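Envelope glycoprotein (Thogoto virus, PDB 5XEA) probably attaches the virion to a host-cell receptor and then induces fusion of the viral and host membranes. Local coordinates at residues C89-I94 with H115-K120; E121-D126 with N137-C142; H72-R77 with D186-V191. All coordinates share one frame; numbering follows the deposited sequence.

Contact 1 of 3, residues C89-I94 with H115-K120; sequences CSYGDI and HWAPRK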
loop_
_atom_site.group_PDB
_atom_site.type_symbol
_atom_site.label_atom_id
_atom_site.label_comp_id
_atom_site.label_asym_id
_atom_site.label_seq_id
_atom_site.Cartn_x
_atom_site.Cartn_y
_atom_site.Cartn_z
ATOM N N CYS B 89 -27.063 -16.766 -19.414
ATOM C CA CYS B 89 -26.226 -17.390 -20.424
ATOM C C CYS B 89 -27.005 -18.506 -21.111
ATOM O O CYS B 89 -28.003 -19.015 -20.591
ATOM C CB CYS B 89 -24.916 -17.934 -19.812
ATOM S SG CYS B 89 -25.051 -19.269 -18.530
ATOM N N SER B 90 -26.538 -18.892 -22.289
ATOM C CA SER B 90 -27.162 -19.971 -23.036
ATOM C C SER B 90 -26.229 -21.176 -23.121
ATOM O O SER B 90 -25.016 -21.068 -22.934
ATOM C CB SER B 90 -27.555 -19.515 -24.444
ATOM O OG SER B 90 -26.412 -19.164 -25.196
ATOM N N TYR B 91 -26.814 -22.328 -23.441
ATOM C CA TYR B 91 -26.048 -23.556 -23.570
ATOM C C TYR B 91 -26.845 -24.544 -24.424
ATOM O O TYR B 91 -28.022 -24.325 -24.728
ATOM C CB TYR B 91 -25.697 -24.120 -22.192
ATOM C CG TYR B 91 -26.884 -24.436 -21.298
ATOM C CD1 TYR B 91 -27.470 -25.701 -21.316
ATOM C CD2 TYR B 91 -27.408 -23.482 -20.417
ATOM C CE1 TYR B 91 -28.547 -26.010 -20.494
ATOM C CE2 TYR B 91 -28.494 -23.787 -19.583
ATOM C CZ TYR B 91 -29.055 -25.058 -19.629
ATOM O OH TYR B 91 -30.128 -25.398 -18.826
ATOM N N GLY B 92 -26.179 -25.642 -24.812
ATOM C CA GLY B 92 -26.759 -26.608 -25.727
ATOM C C GLY B 92 -27.551 -27.694 -25.024
ATOM O O GLY B 92 -27.761 -27.673 -23.811
ATOM N N ASP B 93 -28.014 -28.662 -25.820
ATOM C CA ASP B 93 -28.711 -29.812 -25.259
ATOM C C ASP B 93 -27.752 -30.674 -24.450
ATOM O O ASP B 93 -26.571 -30.798 -24.776
ATOM C CB ASP B 93 -29.348 -30.658 -26.369
ATOM C CG ASP B 93 -30.497 -29.938 -27.065
ATOM O OD1 ASP B 93 -31.291 -29.266 -26.367
ATOM O OD2 ASP B 93 -30.598 -30.040 -28.311
ATOM N N ILE B 94 -28.274 -31.277 -23.385
ATOM C CA ILE B 94 -27.489 -32.166 -22.543
ATOM C C ILE B 94 -27.936 -33.599 -22.800
ATOM O O ILE B 94 -29.088 -33.864 -23.160
ATOM C CB ILE B 94 -27.581 -31.813 -21.039
ATOM C CG1 ILE B 94 -28.651 -32.634 -20.333
ATOM C CG2 ILE B 94 -27.773 -30.269 -20.814
ATOM C CD1 ILE B 94 -28.138 -33.320 -19.082
ATOM N N HIS B 115 -30.756 -23.442 -24.494
ATOM C CA HIS B 115 -31.347 -23.243 -23.179
ATOM C C HIS B 115 -30.764 -21.981 -22.550
ATOM O O HIS B 115 -29.753 -21.446 -23.015
ATOM C CB HIS B 115 -31.111 -24.473 -22.306
ATOM C CG HIS B 115 -31.558 -25.743 -22.964
ATOM N ND1 HIS B 115 -32.873 -26.156 -22.951
ATOM C CD2 HIS B 115 -30.877 -26.654 -23.702
ATOM C CE1 HIS B 115 -32.972 -27.288 -23.622
ATOM N NE2 HIS B 115 -31.779 -27.611 -24.089
ATOM N N TRP B 116 -31.442 -21.487 -21.507
ATOM C CA TRP B 116 -31.052 -20.273 -20.804
ATOM C C TRP B 116 -31.156 -20.479 -19.300
ATOM O O TRP B 116 -32.037 -21.188 -18.805
ATOM C CB TRP B 116 -31.923 -19.065 -21.212
ATOM C CG TRP B 116 -31.711 -18.640 -22.626
ATOM C CD1 TRP B 116 -32.357 -19.117 -23.728
ATOM C CD2 TRP B 116 -30.772 -17.664 -23.100
ATOM N NE1 TRP B 116 -31.880 -18.498 -24.860
ATOM C CE2 TRP B 116 -30.906 -17.602 -24.502
ATOM C CE3 TRP B 116 -29.827 -16.845 -22.474
ATOM C CZ2 TRP B 116 -30.136 -16.748 -25.291
ATOM C CZ3 TRP B 116 -29.062 -15.998 -23.259
ATOM C CH2 TRP B 116 -29.222 -15.955 -24.652
ATOM N N ALA B 117 -30.253 -19.828 -18.582
ATOM C CA ALA B 117 -30.208 -19.875 -17.128
ATOM C C ALA B 117 -29.337 -18.715 -16.651
ATOM O O ALA B 117 -28.536 -18.188 -17.429
ATOM C CB ALA B 117 -29.659 -21.227 -16.627
ATOM N N PRO B 118 -29.489 -18.287 -15.392
ATOM C CA PRO B 118 -28.565 -17.261 -14.880
ATOM C C PRO B 118 -27.128 -17.750 -14.860
ATOM O O PRO B 118 -26.200 -16.959 -15.066
ATOM C CB PRO B 118 -29.079 -16.982 -13.458
ATOM C CG PRO B 118 -30.357 -17.794 -13.305
ATOM C CD PRO B 118 -30.340 -18.853 -14.325
ATOM N N ARG B 119 -26.933 -19.045 -14.614
ATOM C CA ARG B 119 -25.638 -19.705 -14.572
ATOM C C ARG B 119 -25.877 -21.203 -14.726
ATOM O O ARG B 119 -26.959 -21.712 -14.431
ATOM C CB ARG B 119 -24.889 -19.414 -13.271
ATOM C CG ARG B 119 -25.604 -19.876 -12.007
ATOM C CD ARG B 119 -25.025 -19.181 -10.783
ATOM N NE ARG B 119 -24.988 -17.724 -10.944
ATOM C CZ ARG B 119 -26.046 -16.930 -10.798
ATOM N NH1 ARG B 119 -27.228 -17.459 -10.499
ATOM N NH2 ARG B 119 -25.930 -15.613 -10.952
ATOM N N LYS B 120 -24.840 -21.906 -15.165
ATOM C CA LYS B 120 -24.951 -23.346 -15.370
ATOM C C LYS B 120 -23.586 -23.980 -15.159
ATOM O O LYS B 120 -22.595 -23.513 -15.720
ATOM C CB LYS B 120 -25.484 -23.640 -16.776
ATOM C CG LYS B 120 -25.412 -25.079 -17.239
ATOM C CD LYS B 120 -26.667 -25.838 -16.886
ATOM C CE LYS B 120 -26.686 -27.224 -17.526
ATOM N NZ LYS B 120 -25.523 -28.043 -17.083
#
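A small two-stranded antiparallel sheet pairs Cys89, Ser90 and Tyr91 with Ala117, Trp116 and His115. Cys89 with Ala117 and Tyr91 with His115 are the hydrogen-bonded pairs. Ser90 and Trp116 form the non-hydrogen-bonded pair between them. Four backbone bonds close the sheet, among them Cys89 N to Ala117 O at 2.9 Å and His115 N to Tyr91 O, also 2.9 Å.

Tyr91, Cys89, His115 and Ala117 share one face of this sheet. The Tyr91 ring is clasped from both sides there. His115 CB lies over one face, 3.6 Å from the ring centroid, as a CH-pi contact. The Lys120 chain crosses the opposite face, with CD 4.0 Å from the same Tyr91 centroid. Bends at chi2 (90°) and chi4 lay the lysine across the ring. Lys120 NZ is 5.3 Å from the Tyr91 centroid, at most a weak cation-pi attraction. It forms a salt bridge with Asp139 and a hydrogen bond with Trp140 O. Ala117 CB meets the edge of the tyrosine. The imidazole of His115 reaches on past the strand end, where NE2 donates to Asp93 OD1 at 2.9 Å. That carboxylate oxygen is met on its anti side. Asp93 OD2 forms a salt bridge with Lys114.

On the other face, Ser90 CB sits over the centre of the six-membered ring of Trp116, 3.7 Å from its centroid. The line to it is only 4° off the ring normal.

The pair lies between helix 77-86 and strand 133-156. Ser90 touches Glu79 and Trp83 of the helix; Trp116 touches Leu82 and meets the Trp83 ring steeply. Tyr91 packs on Trp140 and Cys142 of the long strand, and a disulfide joins Cys89 to Cys142.

Contact 2 of 3, residues E121-D126 with N137-C142; sequences ELVRRD and NIDWRC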
loop_
_atom_site.group_PDB
_atom_site.type_symbol
_atom_site.label_atom_id
_atom_site.label_comp_id
_atom_site.label_asym_id
_atom_site.label_seq_id
_atom_site.Cartn_x
_atom_site.Cartn_y
_atom_site.Cartn_z
ATOM N N GLU B 121 -23.535 -25.036 -14.357
ATOM C CA GLU B 121 -22.317 -25.819 -14.183
ATOM C C GLU B 121 -22.523 -27.217 -14.766
ATOM O O GLU B 121 -23.626 -27.771 -14.717
ATOM C CB GLU B 121 -21.918 -25.916 -12.710
ATOM C CG GLU B 121 -20.532 -26.535 -12.494
ATOM C CD GLU B 121 -19.419 -25.785 -13.252
ATOM O OE1 GLU B 121 -19.004 -26.264 -14.326
ATOM O OE2 GLU B 121 -18.956 -24.717 -12.779
ATOM N N LEU B 122 -21.462 -27.773 -15.332
ATOM C CA LEU B 122 -21.549 -29.068 -15.989
ATOM C C LEU B 122 -21.234 -30.172 -14.991
ATOM O O LEU B 122 -20.666 -29.928 -13.934
ATOM C CB LEU B 122 -20.599 -29.141 -17.191
ATOM C CG LEU B 122 -19.081 -28.990 -17.047
ATOM C CD1 LEU B 122 -18.369 -30.234 -16.532
ATOM C CD2 LEU B 122 -18.513 -28.584 -18.415
ATOM N N VAL B 123 -21.649 -31.388 -15.329
ATOM C CA VAL B 123 -21.295 -32.606 -14.613
ATOM C C VAL B 123 -20.357 -33.379 -15.522
ATOM O O VAL B 123 -20.619 -33.497 -16.721
ATOM C CB VAL B 123 -22.536 -33.454 -14.274
ATOM C CG1 VAL B 123 -22.137 -34.698 -13.477
ATOM C CG2 VAL B 123 -23.550 -32.645 -13.487
ATOM N N ARG B 124 -19.254 -33.874 -14.977
ATOM C CA ARG B 124 -18.301 -34.632 -15.778
ATOM C C ARG B 124 -18.676 -36.107 -15.713
ATOM O O ARG B 124 -18.572 -36.724 -14.655
ATOM C CB ARG B 124 -16.874 -34.428 -15.293
ATOM C CG ARG B 124 -15.913 -35.394 -15.996
ATOM C CD ARG B 124 -14.524 -35.254 -15.441
ATOM N NE ARG B 124 -13.608 -36.174 -16.086
ATOM C CZ ARG B 124 -12.317 -36.249 -15.794
ATOM N NH1 ARG B 124 -11.798 -35.441 -14.876
ATOM N NH2 ARG B 124 -11.547 -37.124 -16.419
ATOM N N ARG B 125 -19.114 -36.672 -16.834
ATOM C CA ARG B 125 -19.535 -38.074 -16.869
ATOM C C ARG B 125 -19.049 -38.713 -18.165
ATOM O O ARG B 125 -19.164 -38.105 -19.237
ATOM C CB ARG B 125 -21.066 -38.185 -16.755
ATOM C CG ARG B 125 -21.604 -39.607 -16.635
ATOM C CD ARG B 125 -23.079 -39.608 -16.211
ATOM N NE ARG B 125 -23.639 -40.960 -16.195
ATOM C CZ ARG B 125 -23.678 -41.745 -15.123
ATOM N NH1 ARG B 125 -23.190 -41.313 -13.964
ATOM N NH2 ARG B 125 -24.208 -42.959 -15.201
ATOM N N ASP B 126 -18.491 -39.920 -18.075
ATOM C CA ASP B 126 -18.089 -40.654 -19.283
ATOM C C ASP B 126 -18.466 -42.134 -19.184
ATOM O O ASP B 126 -17.677 -43.031 -19.494
ATOM C CB ASP B 126 -16.599 -40.479 -19.578
ATOM C CG ASP B 126 -15.703 -40.935 -18.440
ATOM O OD1 ASP B 126 -16.196 -41.577 -17.482
ATOM O OD2 ASP B 126 -14.485 -40.653 -18.525
ATOM N N ASN B 137 -22.343 -38.720 -23.532
ATOM C CA ASN B 137 -22.676 -37.806 -22.445
ATOM C C ASN B 137 -22.268 -36.410 -22.868
ATOM O O ASN B 137 -21.123 -36.196 -23.285
ATOM C CB ASN B 137 -21.988 -38.202 -21.131
ATOM C CG ASN B 137 -22.799 -39.200 -20.326
ATOM O OD1 ASN B 137 -23.802 -38.842 -19.706
ATOM N ND2 ASN B 137 -22.367 -40.463 -20.328
ATOM N N ILE B 138 -23.212 -35.472 -22.793
ATOM C CA ILE B 138 -22.940 -34.064 -23.032
ATOM C C ILE B 138 -23.509 -33.243 -21.881
ATOM O O ILE B 138 -24.671 -33.425 -21.497
ATOM C CB ILE B 138 -23.549 -33.570 -24.355
ATOM C CG1 ILE B 138 -23.152 -34.465 -25.527
ATOM C CG2 ILE B 138 -23.173 -32.090 -24.610
ATOM C CD1 ILE B 138 -23.741 -33.979 -26.824
ATOM N N ASP B 139 -22.709 -32.299 -21.368
ATOM C CA ASP B 139 -23.226 -31.309 -20.427
ATOM C C ASP B 139 -22.510 -29.991 -20.669
ATOM O O ASP B 139 -21.484 -29.921 -21.358
ATOM C CB ASP B 139 -23.092 -31.776 -18.967
ATOM C CG ASP B 139 -24.040 -31.030 -18.014
ATOM O OD1 ASP B 139 -24.852 -30.190 -18.493
ATOM O OD2 ASP B 139 -23.955 -31.277 -16.790
ATOM N N TRP B 140 -23.082 -28.925 -20.121
ATOM C CA TRP B 140 -22.641 -27.577 -20.443
ATOM C C TRP B 140 -22.365 -26.793 -19.174
ATOM O O TRP B 140 -22.973 -27.040 -18.132
ATOM C CB TRP B 140 -23.703 -26.829 -21.287
ATOM C CG TRP B 140 -23.870 -27.412 -22.645
ATOM C CD1 TRP B 140 -24.592 -28.531 -22.978
ATOM C CD2 TRP B 140 -23.266 -26.946 -23.853
ATOM N NE1 TRP B 140 -24.492 -28.770 -24.324
ATOM C CE2 TRP B 140 -23.670 -27.829 -24.887
ATOM C CE3 TRP B 140 -22.427 -25.864 -24.172
ATOM C CZ2 TRP B 140 -23.269 -27.662 -26.213
ATOM C CZ3 TRP B 140 -22.021 -25.699 -25.480
ATOM C CH2 TRP B 140 -22.452 -26.597 -26.495
ATOM N N ARG B 141 -21.459 -25.822 -19.284
ATOM C CA ARG B 141 -21.326 -24.766 -18.289
ATOM C C ARG B 141 -21.366 -23.429 -19.013
ATOM O O ARG B 141 -20.923 -23.310 -20.161
ATOM C CB ARG B 141 -20.035 -24.868 -17.461
ATOM C CG ARG B 141 -18.764 -24.516 -18.240
ATOM C CD ARG B 141 -17.506 -25.046 -17.549
ATOM N NE ARG B 141 -17.452 -24.579 -16.158
ATOM C CZ ARG B 141 -16.691 -23.575 -15.725
ATOM N NH1 ARG B 141 -15.904 -22.914 -16.560
ATOM N NH2 ARG B 141 -16.716 -23.230 -14.445
ATOM N N CYS B 142 -21.910 -22.427 -18.337
ATOM C CA CYS B 142 -21.853 -21.075 -18.875
ATOM C C CYS B 142 -22.047 -20.090 -17.736
ATOM O O CYS B 142 -22.556 -20.439 -16.666
ATOM C CB CYS B 142 -22.895 -20.865 -19.977
ATOM S SG CYS B 142 -24.599 -21.074 -19.421
#
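Arg141 and Asp139 each grip the loop 121-126 from strand 133-156, and Asn137 packs against its far end. Arg141 holds Glu121 side-on with two nitrogens. NE meets OE1 of Glu121 at 2.9 Å, and NH2 meets OE2 of the same residue at 3.2 Å. Both carboxylate oxygens use their syn lone pairs. The carboxylate and guanidinium planes are only 19° apart, so the salt bridge is nearly flat. Glu121 OE1 also accepts a bond from Leu122 N, on its anti side, which fixes the carboxylate further. Arg141 NH2 has a second partner in Ser429 O, and helix 421-437 packs on both side chains. Leu122 CD2 rests on the arginine stem, 3.8 Å from Arg141 CD.

The loop runs roughly antiparallel to the strand but forms no beta bridges with it. Side chains of the strand do the joining instead. Strand 133-156 is a long member of the branched antiparallel sheet of this gp64-family glycoprotein, paired with strands 40-56 and 95-99.

Asp139 OD2 accepts Val123 N at 2.7 Å from above the carboxylate plane. Its CG is anti to the backbone N (chi1 -160°), which turns the carboxylate to the loop. The other oxygen, OD1, accepts Trp140 N at 2.7 Å. Asn137 CB lies 3.4 Å from Arg125 O. Asn137 OD1 approaches the extended Arg125 chain at CD, 3.7 Å away, with amide and guanidinium planes steeply inclined. Asp97 serves both: its OD1 is hydrogen-bonded to Asn137 ND2, and its OD2 forms a salt bridge with Arg125 NH2.

Contact 3 of 3, residues H72-R77 with D186-V191; sequences HYPPSR and DFSYLV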
loop_
_atom_site.group_PDB
_atom_site.type_symbol
_atom_site.label_atom_id
_atom_site.label_comp_id
_atom_site.label_asym_id
_atom_site.label_seq_id
_atom_site.Cartn_x
_atom_site.Cartn_y
_atom_site.Cartn_z
ATOM N N HIS B 72 -14.774 -25.685 -26.083
ATOM C CA HIS B 72 -15.122 -24.304 -25.750
ATOM C C HIS B 72 -16.030 -23.691 -26.810
ATOM O O HIS B 72 -15.775 -23.843 -28.005
ATOM C CB HIS B 72 -13.863 -23.471 -25.601
ATOM C CG HIS B 72 -12.957 -23.971 -24.526
ATOM N ND1 HIS B 72 -13.416 -24.280 -23.262
ATOM C CD2 HIS B 72 -11.630 -24.239 -24.529
ATOM C CE1 HIS B 72 -12.404 -24.706 -22.526
ATOM N NE2 HIS B 72 -11.308 -24.685 -23.269
ATOM N N TYR B 73 -17.087 -23.004 -26.368
ATOM C CA TYR B 73 -17.988 -22.263 -27.253
ATOM C C TYR B 73 -18.160 -20.841 -26.727
ATOM O O TYR B 73 -19.261 -20.445 -26.329
ATOM C CB TYR B 73 -19.352 -22.946 -27.371
ATOM C CG TYR B 73 -19.315 -24.314 -28.008
ATOM C CD1 TYR B 73 -19.619 -24.485 -29.358
ATOM C CD2 TYR B 73 -18.990 -25.442 -27.256
ATOM C CE1 TYR B 73 -19.592 -25.744 -29.946
ATOM C CE2 TYR B 73 -18.945 -26.681 -27.830
ATOM C CZ TYR B 73 -19.251 -26.837 -29.177
ATOM O OH TYR B 73 -19.216 -28.096 -29.744
ATOM N N PRO B 74 -17.095 -20.048 -26.714
ATOM C CA PRO B 74 -17.192 -18.699 -26.171
ATOM C C PRO B 74 -18.266 -17.916 -26.903
ATOM O O PRO B 74 -18.436 -18.088 -28.118
ATOM C CB PRO B 74 -15.796 -18.113 -26.434
ATOM C CG PRO B 74 -15.315 -18.884 -27.623
ATOM C CD PRO B 74 -15.807 -20.279 -27.392
ATOM N N PRO B 75 -19.026 -17.073 -26.203
ATOM C CA PRO B 75 -20.104 -16.332 -26.875
ATOM C C PRO B 75 -19.556 -15.353 -27.898
ATOM O O PRO B 75 -18.477 -14.780 -27.735
ATOM C CB PRO B 75 -20.819 -15.607 -25.727
ATOM C CG PRO B 75 -19.787 -15.514 -24.630
ATOM C CD PRO B 75 -18.904 -16.718 -24.771
ATOM N N SER B 76 -20.303 -15.205 -28.986
ATOM C CA SER B 76 -20.060 -14.156 -29.958
ATOM C C SER B 76 -20.354 -12.793 -29.331
ATOM O O SER B 76 -20.971 -12.683 -28.266
ATOM C CB SER B 76 -20.948 -14.355 -31.183
ATOM O OG SER B 76 -22.295 -14.139 -30.796
ATOM N N ARG B 77 -19.922 -11.737 -30.015
ATOM C CA ARG B 77 -20.187 -10.394 -29.503
ATOM C C ARG B 77 -21.685 -10.150 -29.338
ATOM O O ARG B 77 -22.132 -9.648 -28.301
ATOM C CB ARG B 77 -19.559 -9.354 -30.424
ATOM C CG ARG B 77 -19.782 -7.928 -29.987
ATOM C CD ARG B 77 -19.036 -7.007 -30.916
ATOM N NE ARG B 77 -19.032 -5.625 -30.463
ATOM C CZ ARG B 77 -18.070 -4.748 -30.731
ATOM N NH1 ARG B 77 -17.022 -5.107 -31.448
ATOM N NH2 ARG B 77 -18.163 -3.521 -30.258
ATOM N N ASP B 186 -12.463 -20.284 -23.417
ATOM C CA ASP B 186 -13.883 -20.386 -23.119
ATOM C C ASP B 186 -14.571 -19.035 -22.936
ATOM O O ASP B 186 -15.806 -18.981 -22.969
ATOM C CB ASP B 186 -14.049 -21.234 -21.850
ATOM C CG ASP B 186 -13.280 -20.672 -20.652
ATOM O OD1 ASP B 186 -12.176 -20.093 -20.844
ATOM O OD2 ASP B 186 -13.803 -20.800 -19.507
ATOM N N PHE B 187 -13.803 -17.955 -22.764
ATOM C CA PHE B 187 -14.310 -16.635 -22.431
ATOM C C PHE B 187 -14.345 -15.734 -23.658
ATOM O O PHE B 187 -13.473 -15.793 -24.529
ATOM C CB PHE B 187 -13.434 -15.971 -21.350
ATOM C CG PHE B 187 -13.992 -16.078 -19.955
ATOM C CD1 PHE B 187 -14.844 -15.114 -19.457
ATOM C CD2 PHE B 187 -13.671 -17.155 -19.146
ATOM C CE1 PHE B 187 -15.361 -15.209 -18.163
ATOM C CE2 PHE B 187 -14.190 -17.268 -17.859
ATOM C CZ PHE B 187 -15.034 -16.296 -17.371
ATOM N N SER B 188 -15.356 -14.878 -23.698
ATOM C CA SER B 188 -15.278 -13.644 -24.469
ATOM C C SER B 188 -15.455 -12.454 -23.535
ATOM O O SER B 188 -16.090 -12.561 -22.480
ATOM C CB SER B 188 -16.328 -13.613 -25.590
ATOM O OG SER B 188 -16.111 -14.685 -26.498
ATOM N N TYR B 189 -14.888 -11.318 -23.936
ATOM C CA TYR B 189 -14.869 -10.106 -23.133
ATOM C C TYR B 189 -15.327 -8.921 -23.967
ATOM O O TYR B 189 -14.869 -8.730 -25.100
ATOM C CB TYR B 189 -13.471 -9.799 -22.597
ATOM C CG TYR B 189 -12.809 -10.941 -21.875
ATOM C CD1 TYR B 189 -12.844 -11.023 -20.491
ATOM C CD2 TYR B 189 -12.131 -11.919 -22.578
ATOM C CE1 TYR B 189 -12.224 -12.073 -19.815
ATOM C CE2 TYR B 189 -11.506 -12.986 -21.910
ATOM C CZ TYR B 189 -11.559 -13.048 -20.531
ATOM O OH TYR B 189 -10.942 -14.099 -19.892
ATOM N N LEU B 190 -16.212 -8.117 -23.393
ATOM C CA LEU B 190 -16.647 -6.863 -24.002
ATOM C C LEU B 190 -16.417 -5.729 -23.002
ATOM O O LEU B 190 -16.962 -5.760 -21.891
ATOM C CB LEU B 190 -18.121 -6.936 -24.419
ATOM C CG LEU B 190 -18.729 -5.684 -25.071
ATOM C CD1 LEU B 190 -18.020 -5.301 -26.369
ATOM C CD2 LEU B 190 -20.204 -5.916 -25.307
ATOM N N VAL B 191 -15.588 -4.759 -23.373
ATOM C CA VAL B 191 -15.345 -3.570 -22.545
ATOM C C VAL B 191 -16.011 -2.374 -23.218
ATOM O O VAL B 191 -15.644 -2.009 -24.341
ATOM C CB VAL B 191 -13.845 -3.299 -22.331
ATOM C CG1 VAL B 191 -13.655 -2.061 -21.469
ATOM C CG2 VAL B 191 -13.165 -4.461 -21.668
#
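The His72 ring has the backbone of Asp186 over one face. Asp186 N stands 3.9 Å above the ring plane, offset toward the rim. Asp186 CB comes still closer to the ring, 3.4 Å from His72 ND1. The two side chains pass each other at a slant, with ring and carboxylate planes 45° apart. His72 ND1 is hydrogen-bonded to Thr48 OG1, which helps to set the ring rotation. At the other end of the contact, the Arg77 guanidinium takes Leu190 CD1 over one face, 4.2 Å from NE. The arginine chain is extended, and so it reaches along the strand as far as Leu190.

Between these ends lie two prolines. Pro74 presses on the start of the strand, with its CB 3.4 Å from Ser188 OG. Its CA makes a CA-H...O contact with Asp186 O at 3.5 Å. One conventional hydrogen bond crosses the contact: Ser188 OG donates to Pro75 O at 2.7 Å, in the carbonyl plane. Ser188 OG lies anti to the carbonyl carbon of its own residue, beside the backbone N (chi1 -61°), and there meets the Pro75 carbonyl. Thr183 OG1 is a second hydrogen-bonding partner of the same hydroxyl.

Ser188 and Leu190 alternate with Phe187 and Tyr189, as expected in a strand. The first two face the loop and also meet Leu80 of helix 77-86. Ser76 is the N-cap of that helix, its OG bonded to Glu79 N. This is a strand-loop-helix connection, in which an extended Pro-Pro segment carries the chain from strand 65-72 into helix 77-86 across strand 187-192 of the same sheet.

Contact 2 is the buried one; contacts 1 and 3 are partly buried. Contacts 1 and 2 touch directly. A covalent and an ionic tie join the small sheet to strand 133-156. Contacts 2 and 3 reach the same large sheet and meet where Trp140 packs on Tyr73. Contacts 1 and 3 do not touch, with about 7 Å between nearest atoms, but both lie by helix 77-86. The chemistry differs. Backbone pairing and CH-pi packing make contact 1. Charged and carboxylate-to-backbone bonds make contact 2. Contact 3 is mostly packing, by prolines, a histidine ring and an arginine, with one hydroxyl-to-carbonyl bond.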